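Esterase D (Lactobacillus rhamnosus, PDB 3DKR) probably hydrolyses carboxylic esters, as an alpha/beta hydrolase with a serine nucleophile and a histidine-aspartate charge relay. Local coordinates at residues Ala107-Ala110 and Leu111-Leu114; Ser125-Pro129 and Gly130-Leu134; Ala173-Val176 and Ala177-Asn181; Leu197-Gly200 and Arg201-Tyr204. All coordinates share one frame; numbering follows the deposited sequence.

Contact 1 (Ala107-Ala110 and Leu111-Leu114); sequences AMKA and LETL
Leu111 opens the last turn of helix 101-113, which begins at the predicted nucleophile Ser101 in the alpha/beta hydrolase fold; its N-H bonds to Ala107 O at 3.0 Å. Its CD1 methyl meets Met108 CE at 4.0 Å, brought there by a methionine chain folded at both chi2 and chi3, so that CE and SD come beside Leu111 CD1. Both side chains also reach Thr187 of strand 187-192, which places them on the sheet side of the helix.

Glu112 N continues the helical pattern to Met108 O (N-H...O 154°). The glutamate chain runs extended beyond CG, with CG lying 3.2 Å from Met108 O, and crosses the Lys109 side chain at about a right angle. Lys109 NZ and Glu112 OE1 stay 5.1 Å apart.

At Thr113 the hydroxyl curls back onto the helix: chi1 of 71° sets OG1 between backbone N and carbonyl carbon, and it donates to Lys109 O at 2.8 Å from above the carbonyl plane. Thr113 N makes a weak bond to the same oxygen and a long one, 3.3 Å, to Ala110 O.

Leu114, where helical torsions end, still bonds through N to Ala110 O at 2.9 Å, while its CD1 lies 3.9 Å from Ala110 CB. Trp78 of helix 74-89 touches Thr113 and Leu114 and forms a cation-pi contact with Lys109.

Thus Ala110 O takes two N-H donors and Lys109 O the hydroxyl plus a weak N-H. A water bridges Lys109 NZ and Glu112 OE1, accepting from the amine, while the short approach of Glu112 OE2 to Val176 O would probably favour a protonated carboxyl.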
loop_
_atom_site.group_PDB
_atom_site.type_symbol
_atom_site.label_atom_id
_atom_site.label_comp_id
_atom_site.label_asym_id
_atom_site.label_seq_id
_atom_site.Cartn_x
_atom_site.Cartn_y
_atom_site.Cartn_z
ATOM N N ALA A 107 -5.894 3.164 0.401
ATOM C CA ALA A 107 -6.148 3.724 -0.938
ATOM C C ALA A 107 -7.591 3.521 -1.343
ATOM O O ALA A 107 -8.242 4.431 -1.857
ATOM C CB ALA A 107 -5.233 3.102 -1.987
ATOM N N MET A 108 -8.109 2.322 -1.088
ATOM C CA MET A 108 -9.492 2.025 -1.444
ATOM C C MET A 108 -10.442 2.819 -0.558
ATOM O O MET A 108 -11.448 3.336 -1.054
ATOM C CB MET A 108 -9.771 0.527 -1.395
ATOM C CG MET A 108 -9.003 -0.285 -2.438
ATOM S SD MET A 108 -9.104 0.328 -4.152
ATOM C CE MET A 108 -10.885 0.497 -4.349
ATOM N N LYS A 109 -10.150 2.944 0.736
ATOM C CA LYS A 109 -11.030 3.714 1.613
ATOM C C LYS A 109 -11.021 5.197 1.211
ATOM O O LYS A 109 -12.042 5.885 1.310
ATOM C CB LYS A 109 -10.670 3.544 3.088
ATOM C CG LYS A 109 -11.769 3.993 4.031
ATOM C CD LYS A 109 -11.385 3.786 5.481
ATOM C CE LYS A 109 -12.508 4.181 6.432
ATOM N NZ LYS A 109 -13.604 3.167 6.495
ATOM N N ALA A 110 -9.871 5.672 0.729
ATOM C CA ALA A 110 -9.767 7.021 0.173
ATOM C C ALA A 110 -10.691 7.207 -1.028
ATOM O O ALA A 110 -11.456 8.178 -1.089
ATOM C CB ALA A 110 -8.314 7.316 -0.206
ATOM N N LEU A 111 -10.650 6.272 -1.976
ATOM C CA LEU A 111 -11.543 6.354 -3.143
ATOM C C LEU A 111 -13.018 6.366 -2.703
ATOM O O LEU A 111 -13.850 7.092 -3.274
ATOM C CB LEU A 111 -11.283 5.221 -4.134
ATOM C CG LEU A 111 -9.910 5.245 -4.810
ATOM C CD1 LEU A 111 -9.732 4.036 -5.715
ATOM C CD2 LEU A 111 -9.704 6.534 -5.583
ATOM N N GLU A 112 -13.335 5.563 -1.694
ATOM C CA GLU A 112 -14.709 5.457 -1.188
ATOM C C GLU A 112 -15.205 6.717 -0.472
ATOM O O GLU A 112 -16.396 7.036 -0.537
ATOM C CB GLU A 112 -14.805 4.305 -0.187
ATOM C CG GLU A 112 -14.598 2.911 -0.761
ATOM C CD GLU A 112 -14.398 1.811 0.310
ATOM O OE1 GLU A 112 -14.262 2.129 1.516
ATOM O OE2 GLU A 112 -14.408 0.616 -0.092
ATOM N N THR A 113 -14.334 7.376 0.290
ATOM C CA THR A 113 -14.802 8.347 1.300
ATOM C C THR A 113 -14.194 9.754 1.273
ATOM O O THR A 113 -14.717 10.649 1.952
ATOM C CB THR A 113 -14.612 7.789 2.735
ATOM O OG1 THR A 113 -13.224 7.750 3.062
ATOM C CG2 THR A 113 -15.222 6.394 2.872
ATOM N N LEU A 114 -13.080 9.942 0.558
ATOM C CA LEU A 114 -12.394 11.239 0.560
ATOM C C LEU A 114 -12.640 11.965 -0.751
ATOM O O LEU A 114 -12.767 11.327 -1.806
ATOM C CB LEU A 114 -10.895 11.052 0.776
ATOM C CG LEU A 114 -10.484 10.470 2.125
ATOM C CD1 LEU A 114 -8.966 10.276 2.224
ATOM C CD2 LEU A 114 -10.983 11.315 3.296
HETATM O O HOH W 1 -15.054 2.539 4.099
#

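Contact 2 (Ser125-Pro129 and Gly130-Leu134). With ACT (acetate ion), chain C.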
loop_
_atom_site.group_PDB
_atom_site.type_symbol
_atom_site.label_atom_id
_atom_site.label_comp_id
_atom_site.label_asym_id
_atom_site.label_seq_id
_atom_site.Cartn_x
_atom_site.Cartn_y
_atom_site.Cartn_z
ATOM N N SER A 125 -3.400 -7.462 -3.013
ATOM C CA SER A 125 -4.703 -7.654 -2.362
ATOM C C SER A 125 -4.710 -7.177 -0.922
ATOM O O SER A 125 -3.672 -7.125 -0.272
ATOM C CB SER A 125 -5.068 -9.125 -2.410
ATOM O OG SER A 125 -5.320 -9.513 -3.744
ATOM N N PRO A 126 -5.893 -6.816 -0.408
ATOM C CA PRO A 126 -5.950 -6.364 0.972
ATOM C C PRO A 126 -5.654 -7.472 1.969
ATOM O O PRO A 126 -5.668 -8.655 1.619
ATOM C CB PRO A 126 -7.401 -5.874 1.117
ATOM C CG PRO A 126 -8.164 -6.621 0.088
ATOM C CD PRO A 126 -7.222 -6.822 -1.052
ATOM N N ILE A 127 -5.418 -7.051 3.211
ATOM C CA ILE A 127 -5.224 -7.933 4.344
ATOM C C ILE A 127 -6.596 -8.193 4.929
ATOM O O ILE A 127 -7.164 -7.311 5.580
ATOM C CB ILE A 127 -4.298 -7.263 5.380
ATOM C CG1 ILE A 127 -2.926 -6.983 4.756
ATOM C CG2 ILE A 127 -4.156 -8.128 6.633
ATOM C CD1 ILE A 127 -2.023 -6.122 5.593
ATOM N N LEU A 128 -7.119 -9.390 4.666
ATOM C CA LEU A 128 -8.461 -9.805 5.115
ATOM C C LEU A 128 -8.405 -11.096 5.934
ATOM O O LEU A 128 -7.493 -11.908 5.777
ATOM C CB LEU A 128 -9.391 -9.985 3.905
ATOM C CG LEU A 128 -9.848 -8.673 3.266
ATOM C CD1 LEU A 128 -10.512 -8.943 1.926
ATOM C CD2 LEU A 128 -10.814 -7.896 4.159
ATOM N N PRO A 129 -9.401 -11.311 6.803
ATOM C CA PRO A 129 -9.284 -12.432 7.740
ATOM C C PRO A 129 -9.196 -13.773 7.031
ATOM O O PRO A 129 -9.993 -14.056 6.128
ATOM C CB PRO A 129 -10.539 -12.317 8.611
ATOM C CG PRO A 129 -11.487 -11.458 7.820
ATOM C CD PRO A 129 -10.642 -10.540 7.002
ATOM N N GLY A 130 -8.187 -14.556 7.413
ATOM C CA GLY A 130 -7.989 -15.905 6.913
ATOM C C GLY A 130 -7.260 -16.016 5.591
ATOM O O GLY A 130 -7.030 -17.131 5.112
ATOM N N LYS A 131 -6.866 -14.875 5.016
ATOM C CA LYS A 131 -6.345 -14.822 3.643
ATOM C C LYS A 131 -4.913 -14.303 3.537
ATOM O O LYS A 131 -4.520 -13.739 2.503
ATOM C CB LYS A 131 -7.262 -13.935 2.811
ATOM C CG LYS A 131 -8.729 -14.319 2.895
ATOM C CD LYS A 131 -8.966 -15.677 2.307
ATOM C CE LYS A 131 -10.452 -15.954 2.049
ATOM N NZ LYS A 131 -10.628 -17.229 1.307
ATOM N N HIS A 132 -4.142 -14.479 4.605
ATOM C CA HIS A 132 -2.762 -14.027 4.620
ATOM C C HIS A 132 -1.827 -14.949 5.383
ATOM O O HIS A 132 -2.234 -15.685 6.296
ATOM C CB HIS A 132 -2.641 -12.581 5.144
ATOM C CG HIS A 132 -3.497 -12.265 6.330
ATOM N ND1 HIS A 132 -3.173 -12.652 7.614
ATOM C CD2 HIS A 132 -4.647 -11.558 6.431
ATOM C CE1 HIS A 132 -4.095 -12.206 8.451
ATOM N NE2 HIS A 132 -5.000 -11.536 7.758
ATOM N N HIS A 133 -0.567 -14.912 4.967
ATOM C CA HIS A 133 0.538 -15.563 5.653
ATOM C C HIS A 133 1.537 -14.476 6.063
ATOM O O HIS A 133 2.661 -14.456 5.572
ATOM C CB HIS A 133 1.219 -16.560 4.718
ATOM C CG HIS A 133 0.369 -17.733 4.347
ATOM N ND1 HIS A 133 -0.707 -17.635 3.496
ATOM C CD2 HIS A 133 0.469 -19.044 4.677
ATOM C CE1 HIS A 133 -1.250 -18.831 3.335
ATOM N NE2 HIS A 133 -0.558 -19.702 4.045
ATOM N N LEU A 134 1.113 -13.573 6.947
ATOM C CA LEU A 134 1.941 -12.440 7.380
ATOM C C LEU A 134 2.735 -12.721 8.651
ATOM O O LEU A 134 3.675 -11.984 8.968
ATOM C CB LEU A 134 1.070 -11.199 7.585
ATOM C CG LEU A 134 0.668 -10.549 6.265
ATOM C CD1 LEU A 134 -0.495 -9.605 6.514
ATOM C CD2 LEU A 134 1.838 -9.785 5.619
HETATM C C ACT C . -0.924 -15.182 9.064
HETATM O O ACT C . 0.242 -15.618 9.113
HETATM O OXT ACT C . -1.062 -14.027 8.606
HETATM C CH3 ACT C . -2.094 -15.989 9.551
HETATM O O HOH W 2 -5.142 -10.974 3.041
#
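His132 lies against Ile127 and Leu128 as the chain doubles back. A chi1 of 42° puts its CG between backbone N and carbonyl carbon. Ile127 CG2 packs 3.5 Å from His132 CD2, side chains crossing at about a right angle, and Leu128 O approaches the same ring carbon obliquely at 2.9 Å. Leu134 CD1 rests 3.9 Å from Ile127 CD1.

The reversal is a type II beta turn, Leu128 to Lys131, closed by Lys131 N to Leu128 O at 3.1 Å; Gly130 adopts the positive phi (84°) of its third position. A water donates to Pro126 O, accepts from Leu128 N and donates weakly to Lys131 O.

ND1 of His132 donates almost straight (170°) to acetate OXT at 2.7 Å, in the ring plane, while NE2 bonds Asp170, a pairing that would probably favour a charged ring. Leu134 N gives the same oxygen a second bond, at 2.8 Å, and Val135 N bonds the ion, probably from the crystallisation liquor, too.

This loop leads from strand 119-122 to helix 134-149. Ile127 reaches the predicted nucleophile Ser101 and Ile105 on helix 101-113, Leu128 and Pro129 lie on helix 155-178, and Lys131 touches Leu202 of helix 202-209.

Contact 3 (Ala173-Val176 and Ala177-Asn181)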
loop_
_atom_site.group_PDB
_atom_site.type_symbol
_atom_site.label_atom_id
_atom_site.label_comp_id
_atom_site.label_asym_id
_atom_site.label_seq_id
_atom_site.Cartn_x
_atom_site.Cartn_y
_atom_site.Cartn_z
ATOM N N ALA A 173 -10.166 -3.595 7.429
ATOM C CA ALA A 173 -10.269 -3.986 6.023
ATOM C C ALA A 173 -11.660 -4.526 5.646
ATOM O O ALA A 173 -12.146 -4.286 4.532
ATOM C CB ALA A 173 -9.176 -5.014 5.676
ATOM N N THR A 174 -12.309 -5.267 6.549
ATOM C CA THR A 174 -13.650 -5.762 6.224
ATOM C C THR A 174 -14.631 -4.608 6.029
ATOM O O THR A 174 -15.515 -4.668 5.179
ATOM C CB THR A 174 -14.218 -6.756 7.285
ATOM O OG1 THR A 174 -14.333 -6.134 8.565
ATOM C CG2 THR A 174 -13.349 -8.035 7.375
ATOM N N THR A 175 -14.459 -3.535 6.787
ATOM C CA THR A 175 -15.351 -2.380 6.638
ATOM C C THR A 175 -15.107 -1.697 5.295
ATOM O O THR A 175 -16.052 -1.349 4.577
ATOM C CB THR A 175 -15.159 -1.410 7.777
ATOM O OG1 THR A 175 -15.529 -2.081 8.995
ATOM C CG2 THR A 175 -15.999 -0.146 7.574
ATOM N N VAL A 176 -13.838 -1.529 4.939
ATOM C CA VAL A 176 -13.499 -1.017 3.618
ATOM C C VAL A 176 -14.087 -1.897 2.518
ATOM O O VAL A 176 -14.672 -1.388 1.558
ATOM C CB VAL A 176 -11.962 -0.860 3.448
ATOM C CG1 VAL A 176 -11.617 -0.439 2.010
ATOM C CG2 VAL A 176 -11.423 0.150 4.446
ATOM N N ALA A 177 -14.019 -3.216 2.673
ATOM C CA ALA A 177 -14.554 -4.115 1.659
ATOM C C ALA A 177 -16.062 -3.934 1.506
ATOM O O ALA A 177 -16.567 -3.941 0.388
ATOM C CB ALA A 177 -14.225 -5.552 1.970
ATOM N N ALA A 178 -16.761 -3.755 2.629
ATOM C CA ALA A 178 -18.231 -3.592 2.620
ATOM C C ALA A 178 -18.668 -2.301 1.924
ATOM O O ALA A 178 -19.826 -2.186 1.504
ATOM C CB ALA A 178 -18.771 -3.635 4.027
ATOM N N ASP A 179 -17.753 -1.343 1.816
ATOM C CA ASP A 179 -18.033 -0.048 1.187
ATOM C C ASP A 179 -17.509 0.069 -0.246
ATOM O O ASP A 179 -17.527 1.157 -0.811
ATOM C CB ASP A 179 -17.417 1.088 2.015
ATOM C CG ASP A 179 -18.268 1.495 3.195
ATOM O OD1 ASP A 179 -19.493 1.191 3.219
ATOM O OD2 ASP A 179 -17.719 2.142 4.111
ATOM N N LEU A 180 -17.024 -1.019 -0.837
ATOM C CA LEU A 180 -16.458 -0.950 -2.196
ATOM C C LEU A 180 -17.488 -0.473 -3.238
ATOM O O LEU A 180 -17.116 0.107 -4.264
ATOM C CB LEU A 180 -15.857 -2.279 -2.610
ATOM C CG LEU A 180 -14.529 -2.628 -1.927
ATOM C CD1 LEU A 180 -14.224 -4.088 -2.190
ATOM C CD2 LEU A 180 -13.384 -1.723 -2.409
ATOM N N ASN A 181 -18.769 -0.691 -2.951
ATOM C CA ASN A 181 -19.841 -0.157 -3.800
ATOM C C ASN A 181 -19.790 1.356 -3.934
ATOM O O ASN A 181 -20.354 1.921 -4.888
ATOM C CB ASN A 181 -21.226 -0.587 -3.279
ATOM C CG ASN A 181 -21.564 0.020 -1.944
ATOM O OD1 ASN A 181 -22.208 1.066 -1.873
ATOM N ND2 ASN A 181 -21.137 -0.638 -0.860
#
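Val176 and Leu180 stand near the C-terminal end of helix 155-178, where the alpha-helix of this alpha/beta hydrolase gives way, through Asp179, to a 3-10 segment that starts at Leu180. They meet through the backbone: Leu180 CG lies 3.7 Å from Val176 O. The valine branches turn outward, CG1 anti to the backbone N (chi1 175°) and CG2 beside it, and the residue packs on Lys109 and Glu112 of helix 101-113. Leu180 touches Glu112 as well, and Leu206 and Ala209 of helix 202-209, so the helix end contacts both helices.

Asp179 is set beside Thr175. With CG anti to the carbonyl carbon (chi1 -82°), its carboxylate comes back beside the preceding turn, and OD2 is 4.5 Å from Thr175 CG2, a loose approach. Thr174 keeps its hydroxyl on its own helix, bonded to Gln171 O, and its side chain touches Leu128 and Pro129. The methyl groups of Ala177 and Ala178 lie near the carbonyl oxygens of Ala173, Thr174 and Thr175.

Regular bonding persists as far as Ala177 N to Ala173 O, at 2.8 Å, and Ala178 N to Thr174 O. Asp179 N keeps only a weak i+4 bond to Thr175 O. The i+3 bonds are Leu180 N to Ala177 O and Asp179 N to Val176 O, the latter at 3.1 Å, approaching from above the carbonyl plane, 64° out of it.

Contact 4 (Leu197-Gly200 and Arg201-Tyr204); sequences LVDG and RLAY
Asp199 and Arg201 form a salt bridge at the entrance to helix 202-209. The guanidinium comes side-on and uses two nitrogens: NE donates to Asp199 OD1 at 3.0 Å, almost straight (174°) and on the syn lone pair, while NH2 reaches OD2 at 2.9 Å from a position tilted out of the carboxylate plane. A further bond from NE to OD2 is weak. The two planes stand 37° apart, so the pairing is twisted and not flat. A bend at chi3 of the arginine (-62°) brings the NE/NH2 edge of its guanidinium to the carboxylate.

Capping comes from the same carboxylate. Its CG is anti to the backbone N, which carries OD1 forward to accept from Arg201 N at 3.0 Å, above the carboxylate plane. OD1 is therefore gripped by two donors, which should fix the rotation of the carboxylate.

Backbone bonds complete the turn. Leu202 N to Asp199 O, at 3.0 Å, closes a type I beta turn, and Ala203 N to Gly200 O follows it into the helix.

Among apolar contacts, Leu202 CD1 lies 3.9 Å from Asp199 CB.

The bend closes the loop between strand 187-192 and helix 202-209, where Leu197 N and Val198 N bond to the predicted charge-relay residue Asp195. Ala203 packs on Ile189 and Gln191 of that strand, and the ring of Tyr204 meets those of Phe218 and Trp220 of strand 216-221.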
loop_
_atom_site.group_PDB
_atom_site.type_symbol
_atom_site.label_atom_id
_atom_site.label_comp_id
_atom_site.label_asym_id
_atom_site.label_seq_id
_atom_site.Cartn_x
_atom_site.Cartn_y
_atom_site.Cartn_z
ATOM N N LEU A 197 2.535 -13.807 0.717
ATOM C CA LEU A 197 2.028 -13.121 1.896
ATOM C C LEU A 197 0.511 -12.984 1.926
ATOM O O LEU A 197 -0.070 -13.005 2.992
ATOM C CB LEU A 197 2.662 -11.736 2.031
ATOM C CG LEU A 197 4.166 -11.665 2.243
ATOM C CD1 LEU A 197 4.560 -10.233 2.445
ATOM C CD2 LEU A 197 4.583 -12.516 3.451
ATOM N N VAL A 198 -0.125 -12.825 0.765
ATOM C CA VAL A 198 -1.589 -12.752 0.698
ATOM C C VAL A 198 -2.103 -13.645 -0.420
ATOM O O VAL A 198 -1.374 -13.933 -1.372
ATOM C CB VAL A 198 -2.103 -11.306 0.506
ATOM C CG1 VAL A 198 -1.618 -10.412 1.651
ATOM C CG2 VAL A 198 -1.698 -10.756 -0.854
ATOM N N ASP A 199 -3.352 -14.090 -0.271
ATOM C CA ASP A 199 -4.008 -14.954 -1.238
ATOM C C ASP A 199 -4.404 -14.080 -2.428
ATOM O O ASP A 199 -5.333 -13.291 -2.343
ATOM C CB ASP A 199 -5.234 -15.587 -0.575
ATOM C CG ASP A 199 -5.970 -16.560 -1.468
ATOM O OD1 ASP A 199 -5.711 -16.590 -2.697
ATOM O OD2 ASP A 199 -6.847 -17.290 -0.929
ATOM N N GLY A 200 -3.668 -14.203 -3.534
ATOM C CA GLY A 200 -3.916 -13.387 -4.703
ATOM C C GLY A 200 -5.304 -13.506 -5.285
ATOM O O GLY A 200 -5.729 -12.651 -6.052
ATOM N N ARG A 201 -6.019 -14.586 -4.965
ATOM C CA ARG A 201 -7.399 -14.712 -5.417
ATOM C C ARG A 201 -8.265 -13.544 -4.941
ATOM O O ARG A 201 -9.310 -13.238 -5.541
ATOM C CB ARG A 201 -7.994 -16.040 -4.946
ATOM C CG ARG A 201 -7.480 -17.199 -5.746
ATOM C CD ARG A 201 -7.930 -18.541 -5.198
ATOM N NE ARG A 201 -7.442 -18.770 -3.853
ATOM C CZ ARG A 201 -7.659 -19.891 -3.174
ATOM N NH1 ARG A 201 -8.345 -20.884 -3.731
ATOM N NH2 ARG A 201 -7.187 -20.027 -1.941
ATOM N N LEU A 202 -7.856 -12.895 -3.848
ATOM C CA LEU A 202 -8.586 -11.720 -3.355
ATOM C C LEU A 202 -8.671 -10.597 -4.389
ATOM O O LEU A 202 -9.601 -9.788 -4.360
ATOM C CB LEU A 202 -7.949 -11.174 -2.072
ATOM C CG LEU A 202 -8.372 -11.822 -0.768
ATOM C CD1 LEU A 202 -8.383 -13.334 -0.868
ATOM C CD2 LEU A 202 -7.419 -11.329 0.352
ATOM N N ALA A 203 -7.700 -10.537 -5.294
ATOM C CA ALA A 203 -7.693 -9.490 -6.307
ATOM C C ALA A 203 -8.948 -9.584 -7.183
ATOM O O ALA A 203 -9.521 -8.568 -7.572
ATOM C CB ALA A 203 -6.429 -9.590 -7.153
ATOM N N TYR A 204 -9.351 -10.811 -7.510
ATOM C CA TYR A 204 -10.558 -11.032 -8.301
ATOM C C TYR A 204 -11.812 -10.649 -7.537
ATOM O O TYR A 204 -12.754 -10.084 -8.100
ATOM C CB TYR A 204 -10.649 -12.491 -8.730
ATOM C CG TYR A 204 -9.483 -12.952 -9.564
ATOM C CD1 TYR A 204 -9.355 -12.547 -10.883
ATOM C CD2 TYR A 204 -8.507 -13.777 -9.041
ATOM C CE1 TYR A 204 -8.288 -12.970 -11.673
ATOM C CE2 TYR A 204 -7.437 -14.198 -9.803
ATOM C CZ TYR A 204 -7.331 -13.801 -11.128
ATOM O OH TYR A 204 -6.286 -14.210 -11.919
#

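Overall arrangement
Along the chain the four contacts come in series, none nested or crossed. Contact 1 ends the helix between strands 94-99 and 119-122; contact 2 closes a turn in the loop after the second of these strands; contact 3 ends helix 155-178; contact 4 starts helix 202-209 after strand 187-192. Contact 3 joins the first two: Val176 O lies 2.6 Å from Glu112 OE2, and Leu128 CD2 lies 3.6 Å from Ala173 CB. Contacts 2 and 4, centres 8 Å apart, run side by side through probable bonds from His133 N to Leu197 O and from Asp199 N to Lys131 O, linking two loops near the predicted catalytic residues.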